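Local structure of alpha-L-rhamnosidase (Klebsiella oxytoca, 4XHC) at residues A[239-244]-A[504-509]; A[516-519]-A[523-526]. The protein hydrolyses alpha-L-rhamnosides, releasing terminal L-rhamnose, as a two-domain glycoside hydrolase of family GH78. One frame throughout, in Å; residues are numbered along the deposited sequence.

Interaction 1. Residues A[239-244]-A[504-509]; sequences PKRDRR and FWEIFD. With RAM (alpha-L-rhamnopyranose), chain C.
The guanidinium of Arg-241 meets two carboxylates at its edge, those of Glu-506 and Asp-242, while O1 of the bound rhamnose lies oblique to it. NH2 reaches both oxygens of Glu-506, forming a salt bridge to OE1 and a hydrogen bond to OE2, Arg-241 NH2 to Glu-506 OE2 being 2.8 Å. That donor arrives on the syn side of OE2, tilted 22° out of the carboxylate plane, and the guanidinium and carboxylate planes are 27° apart. From NH1 a second salt bridge runs to the next residue along the chain, with Arg-241 NH1 2.8 Å from Asp-242 OD1, which it approaches from above the carboxylate plane. The cis peptide bond before Asp-242 joins these two residues. The result is a buried salt-bridge network in the rhamnose pocket of the GH78 catalytic domain, whose family is known for an (alpha/alpha)6 barrel, and it ties the loop after helix 214-230 to the loop before helix 534-540. Glu-506 stretches into the pocket with CG anti to the backbone N (chi1 -179°) and its chain extended, which carries OE2 to the sugar: RAM O2 donates a hydrogen bond to Glu-506 OE2 at 2.6 Å. The Asp-242 carboxylate stands farther off, OD2 lying 3.7 Å from RAM O1. Arg-241 NE hydrogen-bonds to Ile-523 O, and Glu-506 OE1 accepts from the backbone N of Ser-525.

Interaction 2. Residues A[516-519]-A[523-526]; sequences SPYG and INSY. With RAM (alpha-L-rhamnopyranose), chain C.
Tyr-518 turns the edge of its ring to Asn-524, whose amide oxygen lies near the ring plane, Asn-524 OD1 being 3.3 Å from Tyr-518 CD2; the ring and amide planes are 73° apart. Over one face of the ring sits Pro-517 CG, 3.7 Å above the plane of Tyr-518 and over its centre. At the base of the ring, Ile-523 CG2 makes an apolar contact with Tyr-518 CB at 3.7 Å, the two side chains crossing at about a right angle. The same amide oxygen accepts from a hydroxyl, Ser-516 OG donating to Asn-524 OD1 at 2.7 Å, tilted 22° from the carbonyl plane. In an ST turn, Ser-516 OG in turn accepts from the backbone N of Tyr-518 at 3.0 Å; with OG anti to its own backbone N (chi1 180°) and beside the carbonyl carbon, it faces the N-H groups of the residues that follow. The turn lies in the long connection between helices 482-498 and 534-540, which doubles back here beside the rhamnose pocket of the GH78 catalytic domain. Asn-524 ND2 bonds to the carbonyl of Phe-515, so both ends of the amide are engaged and its rotation is set. At the far end of the ring the hydroxyl enters the pocket, where RAM O1 donates to Tyr-518 OH at 3.0 Å. That hydroxyl also bonds to Glu-506 OE2, while the carbonyl of Pro-517 is held by Trp-145 NE1.

How the interactions relate
Both interactions are buried and meet at the sugar, their centres about 8 Å apart, but interaction 1 lies nearer the centre of the folded chain (about 5 Å against 12 Å between centres), while in interaction 2 Ser-516 and Pro-517 are partly exposed. Interaction 1 joins loops 260 residues apart through charge and covers little surface; interaction 2 closes a loop on itself with neutral hydrogen bonds, ring packing and an apolar touch. Segments 504-509, 516-519 and 523-526 share the long connection between helices 482-498 and 534-540. Glu-506 and Tyr-518 connect the two contacts beside the sugar, and each supplies a partner to a different rhamnose hydroxyl.

Interaction 1. Residues A[239-244]-A[504-509]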
loop_
_atom_site.group_PDB
_atom_site.type_symbol
_atom_site.label_atom_id
_atom_site.label_comp_id
_atom_site.label_asym_id
_atom_site.label_seq_id
_atom_site.Cartn_x
_atom_site.Cartn_y
_atom_site.Cartn_z
ATOM N N PRO A 239 4.566 -17.934 -12.017
ATOM C CA PRO A 239 3.807 -16.687 -12.063
ATOM C C PRO A 239 3.874 -15.827 -10.802
ATOM O O PRO A 239 3.640 -14.619 -10.886
ATOM C CB PRO A 239 2.366 -17.157 -12.304
ATOM C CG PRO A 239 2.472 -18.557 -12.803
ATOM C CD PRO A 239 3.676 -19.106 -12.119
ATOM N N LYS A 240 4.151 -16.429 -9.648
ATOM C CA LYS A 240 4.393 -15.648 -8.432
ATOM C C LYS A 240 5.796 -15.073 -8.485
ATOM O O LYS A 240 6.022 -13.886 -8.257
ATOM C CB LYS A 240 4.275 -16.512 -7.178
ATOM C CG LYS A 240 4.675 -15.764 -5.909
ATOM C CD LYS A 240 4.356 -16.536 -4.641
ATOM C CE LYS A 240 5.521 -17.397 -4.214
ATOM N NZ LYS A 240 5.071 -18.460 -3.280
ATOM N N ARG A 241 6.731 -15.961 -8.774
ATOM C CA ARG A 241 8.139 -15.647 -8.814
ATOM C C ARG A 241 8.791 -16.700 -9.736
ATOM O O ARG A 241 8.503 -17.882 -9.553
ATOM C CB ARG A 241 8.666 -15.757 -7.391
ATOM C CG ARG A 241 10.139 -15.477 -7.280
ATOM C CD ARG A 241 10.784 -16.161 -6.095
ATOM N NE ARG A 241 10.727 -17.607 -6.176
ATOM C CZ ARG A 241 11.404 -18.346 -7.034
ATOM N NH1 ARG A 241 12.178 -17.810 -7.959
ATOM N NH2 ARG A 241 11.277 -19.647 -6.982
ATOM N N ASP A 242 9.656 -16.349 -10.698
ATOM C CA ASP A 242 10.232 -15.017 -10.931
ATOM C C ASP A 242 9.501 -14.220 -12.004
ATOM O O ASP A 242 9.963 -13.139 -12.368
ATOM C CB ASP A 242 11.670 -15.136 -11.467
ATOM C CG ASP A 242 12.566 -15.989 -10.605
ATOM O OD1 ASP A 242 12.906 -15.558 -9.485
ATOM O OD2 ASP A 242 12.966 -17.083 -11.067
ATOM N N ARG A 243 8.411 -14.761 -12.544
ATOM C CA ARG A 243 7.658 -14.112 -13.637
ATOM C C ARG A 243 8.517 -13.805 -14.859
ATOM O O ARG A 243 8.357 -12.761 -15.482
ATOM C CB ARG A 243 7.017 -12.809 -13.165
ATOM C CG ARG A 243 6.384 -12.905 -11.800
ATOM C CD ARG A 243 5.704 -11.610 -11.422
ATOM N NE ARG A 243 5.047 -11.739 -10.124
ATOM C CZ ARG A 243 4.060 -10.962 -9.703
ATOM N NH1 ARG A 243 3.615 -9.980 -10.469
ATOM N NH2 ARG A 243 3.503 -11.179 -8.519
ATOM N N ARG A 244 9.405 -14.730 -15.210
ATOM C CA ARG A 244 10.476 -14.422 -16.133
ATOM C C ARG A 244 10.853 -15.600 -17.011
ATOM O O ARG A 244 10.787 -16.758 -16.592
ATOM C CB ARG A 244 11.691 -13.991 -15.316
ATOM C CG ARG A 244 12.756 -13.301 -16.128
ATOM C CD ARG A 244 13.530 -12.283 -15.309
ATOM N NE ARG A 244 14.629 -12.863 -14.540
ATOM C CZ ARG A 244 14.764 -12.797 -13.220
ATOM N NH1 ARG A 244 13.856 -12.184 -12.456
ATOM N NH2 ARG A 244 15.818 -13.355 -12.651
ATOM N N PHE A 504 1.986 -28.057 -10.211
ATOM C CA PHE A 504 3.227 -28.684 -9.761
ATOM C C PHE A 504 4.284 -27.666 -9.314
ATOM O O PHE A 504 4.355 -26.540 -9.819
ATOM C CB PHE A 504 3.777 -29.658 -10.809
ATOM C CG PHE A 504 2.958 -30.906 -10.943
ATOM C CD1 PHE A 504 2.616 -31.648 -9.822
ATOM C CD2 PHE A 504 2.506 -31.330 -12.176
ATOM C CE1 PHE A 504 1.844 -32.790 -9.930
ATOM C CE2 PHE A 504 1.734 -32.473 -12.291
ATOM C CZ PHE A 504 1.403 -33.203 -11.165
ATOM N N TRP A 505 5.119 -28.100 -8.372
ATOM C CA TRP A 505 5.977 -27.199 -7.611
ATOM C C TRP A 505 7.352 -27.030 -8.238
ATOM O O TRP A 505 7.855 -27.933 -8.897
ATOM C CB TRP A 505 6.137 -27.717 -6.176
ATOM C CG TRP A 505 4.833 -28.011 -5.465
ATOM C CD1 TRP A 505 3.593 -27.530 -5.776
ATOM C CD2 TRP A 505 4.660 -28.840 -4.312
ATOM N NE1 TRP A 505 2.661 -28.020 -4.892
ATOM C CE2 TRP A 505 3.290 -28.828 -3.986
ATOM C CE3 TRP A 505 5.532 -29.599 -3.529
ATOM C CZ2 TRP A 505 2.773 -29.546 -2.911
ATOM C CZ3 TRP A 505 5.019 -30.311 -2.463
ATOM C CH2 TRP A 505 3.653 -30.282 -2.163
ATOM N N GLU A 506 7.960 -25.871 -8.006
ATOM C CA GLU A 506 9.340 -25.623 -8.402
ATOM C C GLU A 506 10.322 -26.608 -7.726
ATOM O O GLU A 506 11.190 -27.188 -8.389
ATOM C CB GLU A 506 9.719 -24.199 -8.034
ATOM C CG GLU A 506 11.135 -23.785 -8.415
ATOM C CD GLU A 506 11.556 -22.479 -7.771
ATOM O OE1 GLU A 506 10.918 -22.104 -6.760
ATOM O OE2 GLU A 506 12.496 -21.808 -8.269
ATOM N N ILE A 507 10.167 -26.780 -6.416
ATOM C CA ILE A 507 11.065 -27.592 -5.596
ATOM C C ILE A 507 10.307 -28.771 -4.984
ATOM O O ILE A 507 9.224 -28.582 -4.444
ATOM C CB ILE A 507 11.619 -26.746 -4.414
ATOM C CG1 ILE A 507 12.260 -25.439 -4.906
ATOM C CG2 ILE A 507 12.588 -27.551 -3.563
ATOM C CD1 ILE A 507 13.402 -25.613 -5.881
ATOM N N PHE A 508 10.865 -29.979 -5.054
ATOM C CA PHE A 508 10.279 -31.136 -4.347
ATOM C C PHE A 508 11.248 -32.316 -4.120
ATOM O O PHE A 508 11.601 -33.056 -5.049
ATOM C CB PHE A 508 8.992 -31.618 -5.051
ATOM C CG PHE A 508 8.261 -32.715 -4.309
ATOM C CD1 PHE A 508 8.041 -32.632 -2.934
ATOM C CD2 PHE A 508 7.783 -33.827 -4.988
ATOM C CE1 PHE A 508 7.380 -33.643 -2.258
ATOM C CE2 PHE A 508 7.121 -34.841 -4.312
ATOM C CZ PHE A 508 6.918 -34.748 -2.947
ATOM N N ASP A 509 11.686 -32.460 -2.874
ATOM C CA ASP A 509 12.443 -33.624 -2.412
ATOM C C ASP A 509 11.522 -34.375 -1.443
ATOM O O ASP A 509 11.278 -33.893 -0.339
ATOM C CB ASP A 509 13.727 -33.165 -1.701
ATOM C CG ASP A 509 14.498 -34.310 -1.049
ATOM O OD1 ASP A 509 14.166 -35.498 -1.277
ATOM O OD2 ASP A 509 15.452 -34.003 -0.300
HETATM C C1 RAM C . 15.707 -20.233 -10.330
HETATM C C2 RAM C . 14.381 -20.750 -10.852
HETATM C C3 RAM C . 14.440 -20.959 -12.354
HETATM C C4 RAM C . 15.770 -21.597 -12.718
HETATM C C5 RAM C . 16.881 -20.596 -12.444
HETATM C C6 RAM C . 18.181 -21.243 -12.038
HETATM O O1 RAM C . 15.449 -19.258 -9.398
HETATM O O2 RAM C . 14.160 -22.001 -10.221
HETATM O O3 RAM C . 13.367 -21.795 -12.792
HETATM O O4 RAM C . 15.793 -21.943 -14.090
HETATM O O5 RAM C . 16.490 -19.692 -11.388
#

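Interaction 2. Residues A[516-519]-A[523-526]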
loop_
_atom_site.group_PDB
_atom_site.type_symbol
_atom_site.label_atom_id
_atom_site.label_comp_id
_atom_site.label_asym_id
_atom_site.label_seq_id
_atom_site.Cartn_x
_atom_site.Cartn_y
_atom_site.Cartn_z
ATOM N N SER A 516 13.974 -25.696 0.933
ATOM C CA SER A 516 14.110 -24.557 0.045
ATOM C C SER A 516 15.567 -24.197 -0.157
ATOM O O SER A 516 16.273 -23.969 0.821
ATOM C CB SER A 516 13.410 -23.323 0.604
ATOM O OG SER A 516 13.570 -22.225 -0.291
ATOM N N PRO A 517 16.010 -24.087 -1.427
ATOM C CA PRO A 517 17.344 -23.554 -1.674
ATOM C C PRO A 517 17.446 -22.071 -1.357
ATOM O O PRO A 517 18.546 -21.559 -1.254
ATOM C CB PRO A 517 17.530 -23.766 -3.177
ATOM C CG PRO A 517 16.149 -23.671 -3.745
ATOM C CD PRO A 517 15.254 -24.270 -2.686
ATOM N N TYR A 518 16.307 -21.388 -1.235
ATOM C CA TYR A 518 16.266 -19.943 -1.003
ATOM C C TYR A 518 16.225 -19.594 0.483
ATOM O O TYR A 518 16.470 -18.449 0.846
ATOM C CB TYR A 518 15.075 -19.329 -1.750
ATOM C CG TYR A 518 14.975 -19.789 -3.187
ATOM C CD1 TYR A 518 16.021 -19.601 -4.068
ATOM C CD2 TYR A 518 13.834 -20.436 -3.658
ATOM C CE1 TYR A 518 15.934 -20.033 -5.381
ATOM C CE2 TYR A 518 13.733 -20.875 -4.971
ATOM C CZ TYR A 518 14.784 -20.669 -5.838
ATOM O OH TYR A 518 14.675 -21.073 -7.163
ATOM N N GLY A 519 15.916 -20.576 1.334
ATOM C CA GLY A 519 15.903 -20.389 2.785
ATOM C C GLY A 519 14.533 -20.152 3.405
ATOM O O GLY A 519 14.453 -19.805 4.572
ATOM N N ILE A 523 8.871 -18.679 -0.150
ATOM C CA ILE A 523 9.292 -18.002 -1.359
ATOM C C ILE A 523 9.585 -18.975 -2.497
ATOM O O ILE A 523 9.918 -18.559 -3.595
ATOM C CB ILE A 523 10.485 -17.067 -1.067
ATOM C CG1 ILE A 523 10.465 -15.875 -2.016
ATOM C CG2 ILE A 523 11.810 -17.799 -1.138
ATOM C CD1 ILE A 523 11.223 -14.682 -1.488
ATOM N N ASN A 524 9.440 -20.273 -2.255
ATOM C CA ASN A 524 9.420 -21.225 -3.360
ATOM C C ASN A 524 8.188 -20.943 -4.215
ATOM O O ASN A 524 7.195 -20.388 -3.733
ATOM C CB ASN A 524 9.369 -22.687 -2.871
ATOM C CG ASN A 524 10.636 -23.127 -2.153
ATOM O OD1 ASN A 524 11.646 -22.418 -2.140
ATOM N ND2 ASN A 524 10.588 -24.312 -1.550
ATOM N N SER A 525 8.259 -21.339 -5.479
ATOM C CA SER A 525 7.115 -21.258 -6.390
ATOM C C SER A 525 6.345 -22.571 -6.364
ATOM O O SER A 525 6.945 -23.644 -6.342
ATOM C CB SER A 525 7.597 -20.937 -7.800
ATOM O OG SER A 525 6.572 -21.163 -8.742
ATOM N N TYR A 526 5.019 -22.484 -6.347
ATOM C CA TYR A 526 4.149 -23.671 -6.292
ATOM C C TYR A 526 3.373 -23.875 -7.587
ATOM O O TYR A 526 2.454 -24.688 -7.664
ATOM C CB TYR A 526 3.222 -23.599 -5.068
ATOM C CG TYR A 526 4.024 -23.719 -3.813
ATOM C CD1 TYR A 526 4.378 -24.960 -3.312
ATOM C CD2 TYR A 526 4.516 -22.593 -3.176
ATOM C CE1 TYR A 526 5.170 -25.075 -2.179
ATOM C CE2 TYR A 526 5.294 -22.698 -2.037
ATOM C CZ TYR A 526 5.620 -23.940 -1.546
ATOM O OH TYR A 526 6.396 -24.027 -0.421
HETATM C C1 RAM C . 15.707 -20.233 -10.330
HETATM C C2 RAM C . 14.381 -20.750 -10.852
HETATM C C3 RAM C . 14.440 -20.959 -12.354
HETATM C C4 RAM C . 15.770 -21.597 -12.718
HETATM C C5 RAM C . 16.881 -20.596 -12.444
HETATM C C6 RAM C . 18.181 -21.243 -12.038
HETATM O O1 RAM C . 15.449 -19.258 -9.398
HETATM O O2 RAM C . 14.160 -22.001 -10.221
HETATM O O3 RAM C . 13.367 -21.795 -12.792
HETATM O O4 RAM C . 15.793 -21.943 -14.090
HETATM O O5 RAM C . 16.490 -19.692 -11.388
#